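Local coordinates for protein Uly1 (Catenovulum maritimum, PDB 7DRQ) that cleaves the algal polysaccharide ulvan as a calcium-binding lyase of polysaccharide lyase family 24, probably by beta-elimination, at residues 26-31 / 96-101; 116-121 / 233-238; 152-157 / 167-172; 260-265 / 275-280; 292-297 / 321-326. All blocks are in the same frame, centred on the assembly; numbering follows the deposited sequence.

Interaction 1 (26-31 / 96-101)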
# COMPACT_ATOMS: atom_id res chain seq x y z
N GLN A 26 -19.98 15.04 -6.44
CA GLN A 26 -20.92 14.81 -5.35
C GLN A 26 -20.21 14.88 -4.00
O GLN A 26 -20.65 15.60 -3.09
CB GLN A 26 -21.57 13.43 -5.51
CG GLN A 26 -22.93 13.40 -6.19
CD GLN A 26 -23.44 11.98 -6.33
OE1 GLN A 26 -22.67 11.05 -6.61
NE2 GLN A 26 -24.75 11.79 -6.13
N ALA A 27 -19.12 14.13 -3.85
CA ALA A 27 -18.42 14.08 -2.57
C ALA A 27 -17.94 15.46 -2.15
O ALA A 27 -17.95 15.80 -0.96
CB ALA A 27 -17.24 13.11 -2.66
N ARG A 28 -17.52 16.27 -3.12
CA ARG A 28 -16.98 17.58 -2.77
C ARG A 28 -18.07 18.57 -2.40
O ARG A 28 -17.88 19.40 -1.50
CB ARG A 28 -16.16 18.11 -3.94
CG ARG A 28 -15.32 19.28 -3.57
CD ARG A 28 -13.92 19.08 -4.10
NE ARG A 28 -13.93 18.78 -5.52
CZ ARG A 28 -13.00 18.06 -6.14
NH1 ARG A 28 -11.99 17.55 -5.47
NH2 ARG A 28 -13.09 17.86 -7.45
N THR A 29 -19.22 18.49 -3.06
CA THR A 29 -20.19 19.57 -2.94
C THR A 29 -21.33 19.28 -1.96
O THR A 29 -21.91 20.24 -1.43
CB THR A 29 -20.77 19.91 -4.33
OG1 THR A 29 -21.32 21.24 -4.30
CG2 THR A 29 -21.85 18.92 -4.74
N GLN A 30 -21.65 18.02 -1.69
CA GLN A 30 -22.85 17.71 -0.92
C GLN A 30 -22.61 17.89 0.57
O GLN A 30 -21.55 17.53 1.09
CB GLN A 30 -23.33 16.28 -1.21
CG GLN A 30 -24.44 15.74 -0.27
CD GLN A 30 -25.81 16.38 -0.50
OE1 GLN A 30 -26.18 16.70 -1.64
NE2 GLN A 30 -26.59 16.54 0.58
N ALA A 31 -23.59 18.47 1.26
CA ALA A 31 -23.50 18.65 2.70
C ALA A 31 -23.87 17.37 3.46
O ALA A 31 -24.59 16.49 2.97
CB ALA A 31 -24.42 19.78 3.17
N THR A 96 -10.84 12.01 8.04
CA THR A 96 -11.42 13.25 7.54
C THR A 96 -12.13 13.06 6.20
O THR A 96 -12.62 14.04 5.63
CB THR A 96 -10.34 14.34 7.43
OG1 THR A 96 -9.26 13.91 6.59
CG2 THR A 96 -9.81 14.67 8.81
N GLY A 97 -12.22 11.83 5.70
CA GLY A 97 -13.06 11.55 4.55
C GLY A 97 -12.48 12.13 3.27
O GLY A 97 -11.26 12.26 3.09
N PHE A 98 -13.39 12.50 2.37
CA PHE A 98 -12.98 13.08 1.09
C PHE A 98 -12.75 14.57 1.28
O PHE A 98 -13.71 15.33 1.45
CB PHE A 98 -14.03 12.83 0.01
CG PHE A 98 -13.57 13.25 -1.36
CD1 PHE A 98 -12.84 12.38 -2.15
CD2 PHE A 98 -13.84 14.53 -1.83
CE1 PHE A 98 -12.39 12.77 -3.41
CE2 PHE A 98 -13.39 14.93 -3.09
CZ PHE A 98 -12.67 14.05 -3.88
N GLU A 99 -11.48 14.98 1.25
CA GLU A 99 -11.08 16.38 1.37
C GLU A 99 -11.81 17.09 2.51
O GLU A 99 -12.36 18.18 2.35
CB GLU A 99 -11.30 17.11 0.03
CG GLU A 99 -10.44 16.53 -1.11
CD GLU A 99 -10.77 17.12 -2.48
OE1 GLU A 99 -10.20 16.65 -3.49
OE2 GLU A 99 -11.60 18.04 -2.54
N GLY A 100 -11.82 16.45 3.67
CA GLY A 100 -12.41 17.02 4.86
C GLY A 100 -13.87 16.67 5.08
O GLY A 100 -14.37 16.86 6.20
N ARG A 101 -14.56 16.17 4.05
CA ARG A 101 -15.96 15.78 4.15
C ARG A 101 -15.98 14.39 4.76
O ARG A 101 -15.98 13.38 4.06
CB ARG A 101 -16.64 15.80 2.79
CG ARG A 101 -16.94 17.21 2.29
CD ARG A 101 -15.70 17.90 1.71
NE ARG A 101 -16.07 18.96 0.78
CZ ARG A 101 -15.21 19.82 0.24
NH1 ARG A 101 -13.92 19.74 0.53
NH2 ARG A 101 -15.64 20.76 -0.60
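Ala27, on the short helix 24-29, sets its methyl over one face of the Phe98 ring. CB stands 4.2 Å from the ring centroid, a CH-pi contact 27° off the ring normal, and CD2 is among the ring atoms closest to it. Val104 touches both side chains, so this apolar half of the contact is closed in by strand 104-105.

Arg28 does the polar work with both its backbone and its side chain. Its carbonyl O receives a fork from the Arg101 guanidinium: NH2 donates at 2.8 Å to Arg28 O, and NE makes a weak bond to the same atom; both are well bent. In the Arg28 side chain, chi1 (-167°) sets CG over a face of the Arg101 guanidinium, 3.3 Å from Arg101 NH2; the bends at chi2 and chi3 then carry NH1 across to Glu99. There Arg28 NH1 meets OE1 of Glu99 at 2.8 Å in a salt bridge and donates a nearly straight bond (175°) to OE2 of Glu99 at 3.0 Å. The same NH1 lies at the edge of the Phe98 ring.

Glu99 belongs to the type I' turn from Phe98 to Arg101, and Arg101 braces that turn by donating from NH1 to Glu99 O at 2.9 Å; Asp136 O is a second acceptor for NH1. With bonds from three of its nitrogens, the Arg101 guanidinium is fixed in rotation. The helix's last turn is thus held twice over: two N-H groups of the buried Arg101 grip Arg28 O, and the ion pair ties the Arg28 side chain to the same tight turn.

Interaction 2 (116-121 / 233-238)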
# COMPACT_ATOMS: atom_id res chain seq x y z
N SER A 116 10.81 0.32 13.57
CA SER A 116 12.26 0.26 13.34
C SER A 116 12.84 -0.89 14.13
O SER A 116 12.75 -0.90 15.36
CB SER A 116 12.97 1.54 13.77
OG SER A 116 14.39 1.32 13.71
N PRO A 117 13.47 -1.87 13.48
CA PRO A 117 14.11 -2.95 14.25
C PRO A 117 15.36 -2.48 14.98
O PRO A 117 15.90 -3.24 15.80
CB PRO A 117 14.44 -4.00 13.17
CG PRO A 117 13.66 -3.57 11.95
CD PRO A 117 13.60 -2.08 12.03
N LYS A 118 15.83 -1.26 14.72
CA LYS A 118 17.01 -0.75 15.40
C LYS A 118 16.66 -0.17 16.77
O LYS A 118 17.14 -0.67 17.80
CB LYS A 118 17.72 0.28 14.52
CG LYS A 118 18.44 -0.38 13.35
CD LYS A 118 18.90 0.64 12.33
CE LYS A 118 19.92 0.04 11.38
NZ LYS A 118 20.28 -1.34 11.78
N ASP A 119 15.81 0.85 16.82
CA ASP A 119 15.50 1.49 18.10
C ASP A 119 14.08 1.22 18.58
O ASP A 119 13.64 1.84 19.56
CB ASP A 119 15.76 3.00 18.02
CG ASP A 119 14.85 3.73 17.04
OD1 ASP A 119 13.95 3.09 16.43
OD2 ASP A 119 15.03 4.95 16.87
N GLU A 120 13.35 0.32 17.92
CA GLU A 120 12.00 -0.09 18.33
C GLU A 120 11.01 1.08 18.38
O GLU A 120 10.00 1.03 19.10
CB GLU A 120 12.03 -0.83 19.67
CG GLU A 120 12.63 -2.22 19.55
CD GLU A 120 12.41 -3.09 20.79
OE1 GLU A 120 12.13 -2.53 21.87
OE2 GLU A 120 12.52 -4.32 20.67
N THR A 121 11.27 2.13 17.60
CA THR A 121 10.26 3.17 17.44
C THR A 121 9.13 2.66 16.55
O THR A 121 9.33 1.80 15.68
CB THR A 121 10.84 4.43 16.82
OG1 THR A 121 11.60 4.06 15.67
CG2 THR A 121 11.74 5.19 17.83
N TYR A 233 14.85 5.88 7.55
CA TYR A 233 14.83 6.24 8.95
C TYR A 233 16.25 6.24 9.50
O TYR A 233 17.00 5.26 9.33
CB TYR A 233 13.95 5.27 9.73
CG TYR A 233 13.91 5.60 11.19
CD1 TYR A 233 13.53 6.86 11.63
CD2 TYR A 233 14.32 4.67 12.14
CE1 TYR A 233 13.51 7.18 12.96
CE2 TYR A 233 14.32 4.98 13.49
CZ TYR A 233 13.91 6.24 13.89
OH TYR A 233 13.91 6.55 15.22
N LEU A 234 16.64 7.33 10.14
CA LEU A 234 17.98 7.46 10.71
C LEU A 234 17.84 7.22 12.21
O LEU A 234 17.61 8.16 12.99
CB LEU A 234 18.57 8.83 10.39
CG LEU A 234 18.53 9.21 8.91
CD1 LEU A 234 19.05 10.64 8.71
CD2 LEU A 234 19.32 8.21 8.07
N ALA A 235 17.97 5.96 12.63
CA ALA A 235 17.74 5.61 14.03
C ALA A 235 18.68 6.36 14.96
O ALA A 235 18.30 6.73 16.08
CB ALA A 235 17.88 4.10 14.23
N GLU A 236 19.92 6.59 14.52
CA GLU A 236 20.87 7.28 15.37
C GLU A 236 20.51 8.75 15.58
O GLU A 236 21.01 9.37 16.53
CB GLU A 236 22.27 7.15 14.79
CG GLU A 236 22.62 8.21 13.75
CD GLU A 236 22.08 7.90 12.36
OE1 GLU A 236 21.32 6.90 12.19
OE2 GLU A 236 22.43 8.66 11.43
N GLN A 237 19.64 9.32 14.75
CA GLN A 237 19.23 10.71 14.87
C GLN A 237 17.77 10.89 15.24
O GLN A 237 17.33 12.03 15.42
CB GLN A 237 19.54 11.45 13.56
CG GLN A 237 20.97 11.28 13.11
CD GLN A 237 21.27 12.03 11.84
OE1 GLN A 237 20.94 13.21 11.72
NE2 GLN A 237 21.91 11.36 10.88
N GLY A 238 16.99 9.81 15.33
CA GLY A 238 15.58 9.93 15.68
C GLY A 238 14.75 10.67 14.66
O GLY A 238 13.79 11.36 15.02
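Asp119 and Tyr233 approach from opposite directions: Tyr233 OH donates to Asp119 OD2 at 2.6 Å, on the syn lone pair of OD2, the side of the other carboxylate oxygen. The carboxylate lies at the ring's edge, its plane turned 53° from that of the ring. Asp119 can reach it because CG sits between its backbone N and carbonyl carbon (chi1 64°), which folds the carboxylate back over its own loop.

In that position OD1 serves the loop itself. It accepts from Thr121 N at 3.1 Å, well above the carboxylate plane, and from Thr121 OG1 at 2.7 Å on the same face. The Tyr233 side chain, extended with CG anti to N (chi1 179°), runs its CD2–CE2 edge past Ser116, whose OG is 3.7 Å from CE2. Beside this, Lys118 lays its CB against the Ala235 methyl at 3.8 Å, before its chain turns off to bond Asp211 O through NZ. His123 packs edge-to-face with Tyr233.

Ser116 OG accepting from Lys118 N makes an ST turn, and Asp119 OD1 accepting from Thr121 N an Asx turn. Together they shape the tight connection of a beta hairpin, strands 111-115 and 122-126, that leans on the end of strand 225-234, a junction between sheets in keeping with a beta-propeller.

Interaction 3 (152-157 / 167-172)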
# COMPACT_ATOMS: atom_id res chain seq x y z
N TYR A 152 4.65 9.14 15.76
CA TYR A 152 5.77 8.26 16.05
C TYR A 152 6.01 8.20 17.55
O TYR A 152 5.53 9.04 18.32
CB TYR A 152 7.06 8.70 15.33
CG TYR A 152 7.64 10.01 15.81
CD1 TYR A 152 7.12 11.23 15.38
CD2 TYR A 152 8.71 10.03 16.70
CE1 TYR A 152 7.66 12.44 15.82
CE2 TYR A 152 9.25 11.24 17.15
CZ TYR A 152 8.72 12.44 16.71
OH TYR A 152 9.26 13.63 17.16
N SER A 153 6.77 7.20 17.95
CA SER A 153 6.87 6.82 19.35
C SER A 153 8.28 7.07 19.88
O SER A 153 9.22 7.38 19.15
CB SER A 153 6.51 5.34 19.51
OG SER A 153 7.65 4.55 19.22
N LEU A 154 8.39 6.90 21.20
CA LEU A 154 9.68 6.78 21.84
C LEU A 154 10.41 5.55 21.33
O LEU A 154 9.80 4.56 20.88
CB LEU A 154 9.52 6.64 23.35
CG LEU A 154 8.75 7.74 24.08
CD1 LEU A 154 8.49 7.31 25.54
CD2 LEU A 154 9.57 9.02 24.01
N ALA A 155 11.74 5.59 21.42
CA ALA A 155 12.53 4.39 21.25
C ALA A 155 12.16 3.38 22.34
O ALA A 155 11.90 3.75 23.48
CB ALA A 155 14.03 4.72 21.31
N GLY A 156 12.07 2.11 21.94
CA GLY A 156 11.69 1.05 22.85
C GLY A 156 10.19 0.83 22.98
O GLY A 156 9.78 -0.09 23.70
N ALA A 157 9.36 1.64 22.32
CA ALA A 157 7.92 1.51 22.51
C ALA A 157 7.37 0.20 21.98
O ALA A 157 6.38 -0.31 22.52
CB ALA A 157 7.18 2.67 21.84
N LEU A 167 -0.89 5.77 24.63
CA LEU A 167 -0.51 7.04 24.01
C LEU A 167 0.70 7.69 24.68
O LEU A 167 1.36 8.52 24.06
CB LEU A 167 -1.71 7.98 24.05
CG LEU A 167 -2.11 8.83 22.85
CD1 LEU A 167 -1.98 8.05 21.56
CD2 LEU A 167 -3.54 9.30 23.08
N THR A 168 1.00 7.33 25.94
CA THR A 168 2.19 7.83 26.61
C THR A 168 3.46 7.52 25.81
O THR A 168 4.45 8.26 25.90
CB THR A 168 2.30 7.24 28.02
OG1 THR A 168 1.15 7.62 28.79
CG2 THR A 168 3.54 7.74 28.73
N GLN A 169 3.43 6.45 25.01
CA GLN A 169 4.58 6.06 24.21
C GLN A 169 4.77 6.93 22.97
O GLN A 169 5.81 6.82 22.31
CB GLN A 169 4.44 4.60 23.77
CG GLN A 169 4.60 3.62 24.92
CD GLN A 169 5.88 3.88 25.68
OE1 GLN A 169 6.96 3.60 25.18
NE2 GLN A 169 5.76 4.44 26.88
N PHE A 170 3.81 7.77 22.63
CA PHE A 170 3.88 8.52 21.38
C PHE A 170 4.21 9.98 21.64
O PHE A 170 3.94 10.51 22.72
CB PHE A 170 2.59 8.36 20.58
CG PHE A 170 2.53 7.05 19.85
CD1 PHE A 170 2.22 5.88 20.53
CD2 PHE A 170 2.91 6.97 18.51
CE1 PHE A 170 2.21 4.66 19.88
CE2 PHE A 170 2.91 5.76 17.84
CZ PHE A 170 2.55 4.59 18.54
N VAL A 171 4.83 10.60 20.65
CA VAL A 171 5.46 11.91 20.80
C VAL A 171 4.51 12.97 20.28
O VAL A 171 4.08 12.93 19.12
CB VAL A 171 6.81 11.96 20.07
CG1 VAL A 171 7.43 13.35 20.26
CG2 VAL A 171 7.73 10.87 20.57
N LYS A 172 4.20 13.94 21.14
CA LYS A 172 3.30 15.01 20.75
C LYS A 172 3.98 16.00 19.81
O LYS A 172 5.21 16.21 19.85
CB LYS A 172 2.77 15.74 21.99
CG LYS A 172 1.99 14.84 22.95
CD LYS A 172 1.28 15.65 24.03
CE LYS A 172 0.73 14.76 25.13
NZ LYS A 172 -0.10 15.52 26.11
O HOH W 1 3.10 11.13 17.39
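Tyr152 and Val171 open a single beta bridge that pins two loop segments together, centred on Ser153 and Phe170, whose CA atoms are 4.0 Å apart. The Val171 N donates to Tyr152 O at 2.9 Å, almost in line with the carbonyl. Two residues along, Leu154 N answers by donating to Gln169 O at 2.8 Å, with a C=O...N angle of 169°. The pair of bonds brackets the bridge, and a water extends the link beyond it: it accepts from Tyr152 N at 3.0 Å and lies 2.7 Å from Val171 O as donor. Val171 O also receives His186 NE2.

The bend that follows Ser153 has its own supply of donors. Leu154 O closes the type II turn to Ala157 by accepting from Ala157 N, and Ser153 OG reaches the same oxygen at 2.7 Å from the opposite face of its plane. Ser153 OG in turn is met by Ile122 N, which secures the turn to strand 122-126.

Apolar groups cover both flanks. Tyr152 is swung round by chi1 68°, so its ring comes back across Val171, whose CB lies over one face toward the rim. Phe170 goes the other way, packing edge-to-face with Phe91 and offering a face to Ser153. At the far end the bent Gln169 brings OE1 near the Ala157 methyl. Calcium site 1 begins just beyond, at Asp173. Ser153 CB stands over the centre of the Phe170 ring, 4.0 Å from its centroid.

Interaction 4 (260-265 / 275-280)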
# COMPACT_ATOMS: atom_id res chain seq x y z
N TRP A 260 4.32 12.56 -16.91
CA TRP A 260 3.65 11.29 -16.69
C TRP A 260 3.52 11.06 -15.19
O TRP A 260 4.06 11.82 -14.38
CB TRP A 260 4.39 10.12 -17.36
CG TRP A 260 5.86 9.97 -17.01
CD1 TRP A 260 6.90 10.75 -17.45
CD2 TRP A 260 6.44 8.96 -16.16
NE1 TRP A 260 8.09 10.29 -16.92
CE2 TRP A 260 7.83 9.20 -16.13
CE3 TRP A 260 5.92 7.89 -15.43
CZ2 TRP A 260 8.71 8.39 -15.40
CZ3 TRP A 260 6.80 7.10 -14.69
CH2 TRP A 260 8.17 7.36 -14.68
N SER A 261 2.75 10.03 -14.82
CA SER A 261 2.54 9.65 -13.43
C SER A 261 2.81 8.15 -13.29
O SER A 261 2.73 7.39 -14.25
CB SER A 261 1.12 9.98 -12.97
OG SER A 261 1.03 9.91 -11.55
N ILE A 262 3.10 7.73 -12.06
CA ILE A 262 3.70 6.43 -11.82
C ILE A 262 2.79 5.63 -10.89
O ILE A 262 2.35 6.14 -9.85
CB ILE A 262 5.13 6.57 -11.25
CG1 ILE A 262 5.75 5.21 -10.93
CG2 ILE A 262 5.15 7.52 -10.04
CD1 ILE A 262 7.26 5.29 -10.74
N TYR A 263 2.48 4.40 -11.30
CA TYR A 263 1.52 3.53 -10.61
C TYR A 263 2.24 2.24 -10.28
O TYR A 263 2.36 1.35 -11.13
CB TYR A 263 0.28 3.29 -11.49
CG TYR A 263 -0.59 4.51 -11.59
CD1 TYR A 263 -0.24 5.57 -12.43
CD2 TYR A 263 -1.75 4.63 -10.84
CE1 TYR A 263 -1.02 6.70 -12.50
CE2 TYR A 263 -2.54 5.76 -10.91
CZ TYR A 263 -2.17 6.79 -11.74
OH TYR A 263 -2.94 7.92 -11.82
N GLY A 264 2.73 2.12 -9.05
CA GLY A 264 3.48 0.94 -8.68
C GLY A 264 3.89 1.00 -7.23
O GLY A 264 3.37 1.80 -6.45
N LYS A 265 4.84 0.14 -6.88
CA LYS A 265 5.23 0.02 -5.49
C LYS A 265 6.69 -0.39 -5.41
O LYS A 265 7.15 -1.23 -6.19
CB LYS A 265 4.36 -1.01 -4.76
CG LYS A 265 4.52 -0.96 -3.24
CD LYS A 265 3.36 -1.67 -2.54
CE LYS A 265 2.02 -1.18 -3.04
NZ LYS A 265 0.92 -1.87 -2.30
N ILE A 275 11.68 -1.49 -7.52
CA ILE A 275 10.38 -0.92 -7.84
C ILE A 275 9.83 -1.59 -9.09
O ILE A 275 10.57 -1.93 -10.02
CB ILE A 275 10.46 0.61 -8.02
CG1 ILE A 275 9.07 1.25 -8.04
CG2 ILE A 275 11.28 0.94 -9.27
CD1 ILE A 275 9.09 2.79 -8.06
N GLY A 276 8.52 -1.82 -9.10
CA GLY A 276 7.82 -2.19 -10.32
C GLY A 276 6.65 -1.25 -10.48
O GLY A 276 6.04 -0.83 -9.50
N PHE A 277 6.37 -0.87 -11.73
CA PHE A 277 5.31 0.12 -11.90
C PHE A 277 4.79 0.09 -13.33
O PHE A 277 5.39 -0.50 -14.23
CB PHE A 277 5.81 1.53 -11.54
CG PHE A 277 6.91 2.06 -12.41
CD1 PHE A 277 8.24 1.81 -12.08
CD2 PHE A 277 6.63 2.84 -13.53
CE1 PHE A 277 9.27 2.31 -12.87
CE2 PHE A 277 7.67 3.34 -14.33
CZ PHE A 277 8.99 3.08 -13.99
N GLN A 278 3.63 0.72 -13.51
CA GLN A 278 3.10 1.08 -14.81
C GLN A 278 2.99 2.60 -14.89
O GLN A 278 3.05 3.30 -13.88
CB GLN A 278 1.74 0.39 -15.07
CG GLN A 278 1.86 -1.12 -14.85
CD GLN A 278 0.63 -1.90 -15.31
OE1 GLN A 278 -0.37 -2.00 -14.59
NE2 GLN A 278 0.71 -2.48 -16.50
N ARG A 279 2.82 3.11 -16.10
CA ARG A 279 2.91 4.54 -16.36
C ARG A 279 1.55 5.04 -16.83
O ARG A 279 0.84 4.34 -17.56
CB ARG A 279 3.99 4.83 -17.41
CG ARG A 279 3.85 6.20 -18.09
CD ARG A 279 4.95 6.43 -19.14
NE ARG A 279 4.83 5.49 -20.26
CZ ARG A 279 5.82 5.23 -21.12
NH1 ARG A 279 6.98 5.85 -21.00
NH2 ARG A 279 5.62 4.38 -22.13
N ARG A 280 1.15 6.24 -16.40
CA ARG A 280 -0.00 6.90 -16.99
C ARG A 280 0.51 8.13 -17.72
O ARG A 280 1.05 9.05 -17.08
CB ARG A 280 -1.07 7.30 -15.97
CG ARG A 280 -2.32 7.88 -16.67
CD ARG A 280 -3.45 8.24 -15.69
NE ARG A 280 -3.94 7.08 -14.95
CZ ARG A 280 -4.95 7.11 -14.08
NH1 ARG A 280 -5.61 8.24 -13.87
NH2 ARG A 280 -5.31 6.01 -13.43
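Ile262 lies against Phe277 on one face of a regular antiparallel hairpin. Its CD1 hangs over one face of the ring, 3.7 Å from the centroid and offset toward the rim, while CG1 touches CD2 of Phe277 at 3.6 Å. Phe277 takes the position between its backbone N and carbonyl carbon (chi1 63°), which lays the ring alongside Ile262. The backbones close to 3.8 Å between CA atoms at Gly264–Phe277, with Gly264 CA 3.7 Å from Phe277 CB. Trp260 crosses Phe277 at about a right angle, CZ3 against CE2, and its CE3 also meets the aliphatic CG of Arg279; Trp260 NE1 is bonded to Val320 O.

The other face carries Tyr263 and Arg280. Their ring and guanidinium planes are only 12° apart, and the phenol oxygen stands over the guanidinium centre, with Tyr263 OH 3.1 Å from Arg280 CZ. No hydrogen bond joins them, since the N-H groups point across this line; Arg280 NE goes instead to Gln290 OE1. Arg280 CB also rests on Tyr263 CE1 at 3.5 Å.

Six backbone bonds set this register, two for each of the pairs Ser261–Arg280, Tyr263–Gln278 and Lys265–Gly276. The shortest is Gln278 N to Tyr263 O at 2.8 Å. Beyond the first shell, Asp291 forms a salt bridge with Arg279, and Gln278 NE2 bonds Gly292 O. Strand 272-280 is thus flanked by 261-269 and by 290-298, on which Phe294 meets Phe277, while strand 214-220 of the adjacent sheet touches Tyr263 and Lys265.

Interaction 5 (292-297 / 321-326)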
# COMPACT_ATOMS: atom_id res chain seq x y z
N GLY A 292 2.27 0.26 -20.44
CA GLY A 292 3.59 -0.25 -20.17
C GLY A 292 3.70 -1.06 -18.89
O GLY A 292 2.73 -1.16 -18.12
N MSE A 293 4.86 -1.65 -18.67
CA MSE A 293 5.17 -2.34 -17.43
C MSE A 293 6.67 -2.17 -17.21
O MSE A 293 7.47 -2.39 -18.12
CB MSE A 293 4.76 -3.81 -17.50
CG MSE A 293 4.96 -4.57 -16.22
SE MSE A 293 4.21 -6.39 -16.44
CE MSE A 293 2.32 -5.98 -16.52
N PHE A 294 7.06 -1.77 -16.00
CA PHE A 294 8.42 -1.29 -15.77
C PHE A 294 8.96 -1.85 -14.46
O PHE A 294 8.21 -2.16 -13.54
CB PHE A 294 8.44 0.24 -15.74
CG PHE A 294 7.80 0.88 -16.95
CD1 PHE A 294 8.55 1.15 -18.09
CD2 PHE A 294 6.44 1.17 -16.96
CE1 PHE A 294 7.95 1.72 -19.22
CE2 PHE A 294 5.84 1.74 -18.07
CZ PHE A 294 6.60 2.02 -19.20
N TYR A 295 10.30 -1.94 -14.39
CA TYR A 295 10.95 -2.52 -13.22
C TYR A 295 12.38 -2.03 -13.16
O TYR A 295 13.05 -1.92 -14.19
CB TYR A 295 10.92 -4.06 -13.28
CG TYR A 295 11.91 -4.79 -12.39
CD1 TYR A 295 11.65 -4.97 -11.04
CD2 TYR A 295 13.06 -5.37 -12.92
CE1 TYR A 295 12.53 -5.68 -10.22
CE2 TYR A 295 13.96 -6.05 -12.12
CZ TYR A 295 13.69 -6.20 -10.77
OH TYR A 295 14.55 -6.91 -9.98
N ALA A 296 12.84 -1.73 -11.95
CA ALA A 296 14.24 -1.38 -11.74
C ALA A 296 14.63 -1.80 -10.33
O ALA A 296 13.77 -1.96 -9.46
CB ALA A 296 14.50 0.12 -11.95
N TYR A 297 15.93 -1.97 -10.11
CA TYR A 297 16.41 -2.34 -8.78
C TYR A 297 17.69 -1.59 -8.49
O TYR A 297 18.40 -1.15 -9.40
CB TYR A 297 16.62 -3.86 -8.65
CG TYR A 297 17.73 -4.40 -9.53
CD1 TYR A 297 19.04 -4.44 -9.07
CD2 TYR A 297 17.47 -4.86 -10.81
CE1 TYR A 297 20.06 -4.93 -9.86
CE2 TYR A 297 18.49 -5.34 -11.62
CZ TYR A 297 19.77 -5.37 -11.14
OH TYR A 297 20.79 -5.85 -11.94
N LYS A 321 12.60 9.11 -18.40
CA LYS A 321 11.96 8.31 -19.44
C LYS A 321 11.72 6.91 -18.89
O LYS A 321 12.68 6.13 -18.74
CB LYS A 321 12.84 8.22 -20.69
CG LYS A 321 13.14 9.51 -21.43
CD LYS A 321 14.07 9.21 -22.63
CE LYS A 321 15.58 9.22 -22.23
NZ LYS A 321 16.29 7.88 -22.08
N ALA A 322 10.46 6.57 -18.62
CA ALA A 322 10.16 5.27 -18.01
C ALA A 322 10.69 4.10 -18.84
O ALA A 322 11.06 3.06 -18.28
CB ALA A 322 8.65 5.12 -17.80
N ASP A 323 10.75 4.24 -20.17
CA ASP A 323 11.13 3.12 -21.02
C ASP A 323 12.52 2.57 -20.71
O ASP A 323 12.79 1.42 -21.05
CB ASP A 323 11.06 3.52 -22.50
CG ASP A 323 9.63 3.53 -23.03
OD1 ASP A 323 8.70 3.24 -22.25
OD2 ASP A 323 9.43 3.85 -24.23
N GLU A 324 13.40 3.35 -20.06
CA GLU A 324 14.67 2.78 -19.60
C GLU A 324 14.45 1.54 -18.75
O GLU A 324 15.29 0.65 -18.72
CB GLU A 324 15.46 3.80 -18.79
CG GLU A 324 15.84 5.04 -19.57
CD GLU A 324 16.96 5.81 -18.91
OE1 GLU A 324 17.78 5.19 -18.18
OE2 GLU A 324 17.02 7.04 -19.10
N ALA A 325 13.32 1.49 -18.04
CA ALA A 325 13.01 0.41 -17.11
C ALA A 325 11.96 -0.56 -17.66
O ALA A 325 11.40 -1.36 -16.91
CB ALA A 325 12.54 1.00 -15.77
N LEU A 326 11.71 -0.51 -18.97
CA LEU A 326 10.68 -1.36 -19.58
C LEU A 326 10.94 -2.85 -19.35
O LEU A 326 12.08 -3.31 -19.45
CB LEU A 326 10.64 -1.08 -21.08
CG LEU A 326 9.59 -1.85 -21.88
CD1 LEU A 326 8.19 -1.32 -21.57
CD2 LEU A 326 9.90 -1.73 -23.38
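Phe294 and Leu326 form an antiparallel non-hydrogen-bonded bridge pair just after the 3-10 segment 322-324, which brings the chain against strand 290-298. Their CA atoms are 4.4 Å apart.

One backbone hydrogen bond crosses the contact: Tyr295 N donates to Ala325 O at 2.8 Å. The same oxygen is 3.2 Å from Phe294 CA, a CA-H...O contact, so the Ala325 carbonyl is engaged by two neighbouring residues of the strand.

The apolar contacts gather round the Phe294 ring. With CG beside the backbone N (chi1 -53°), the ring reaches to the 3-10 turn. The Ala322 methyl lies over one face, 4.0 Å from the centroid in a CH-pi contact, while CD1 of Leu326 touches CE1 at 3.8 Å. Phe277 of the next strand also meets this ring. The Ala325 methyl packs against CB of both Phe294 and Ala296.

Polar groups border the ring. Asp323, paired with Arg329 in a salt bridge, has its carboxylate nearly coplanar with the ring, 18° between planes, and OD1 comes to the edge 3.5 Å from Phe294 CE1. Closer still is the Ala322 carbonyl oxygen, 3.2 Å from Phe294 CD1.

How the interactions relate
Interactions 4 and 5 belong to one sheet: strands 272-280 and 290-298 are neighbours, Phe277 O accepts from Phe294 N at 2.7 Å, and the contacts share a run of packed aromatics. Interactions 1, 4 and 5 are buried, 4 the nearest to the chain centre; 2 and 3 only partly. Interactions 2 and 3 touch where Asp119 O bonds Gly156 N; 3 joins two loop segments, 2 a loop and a strand end, and both rely more on turn bonds. Interaction 1 is isolated, its nearest atoms about 13 Å from interaction 4, and alone has a cross-contact salt bridge. Regular backbone pairing dominates 4; single bridges serve 3 and 5; side chains carry 1 and 2.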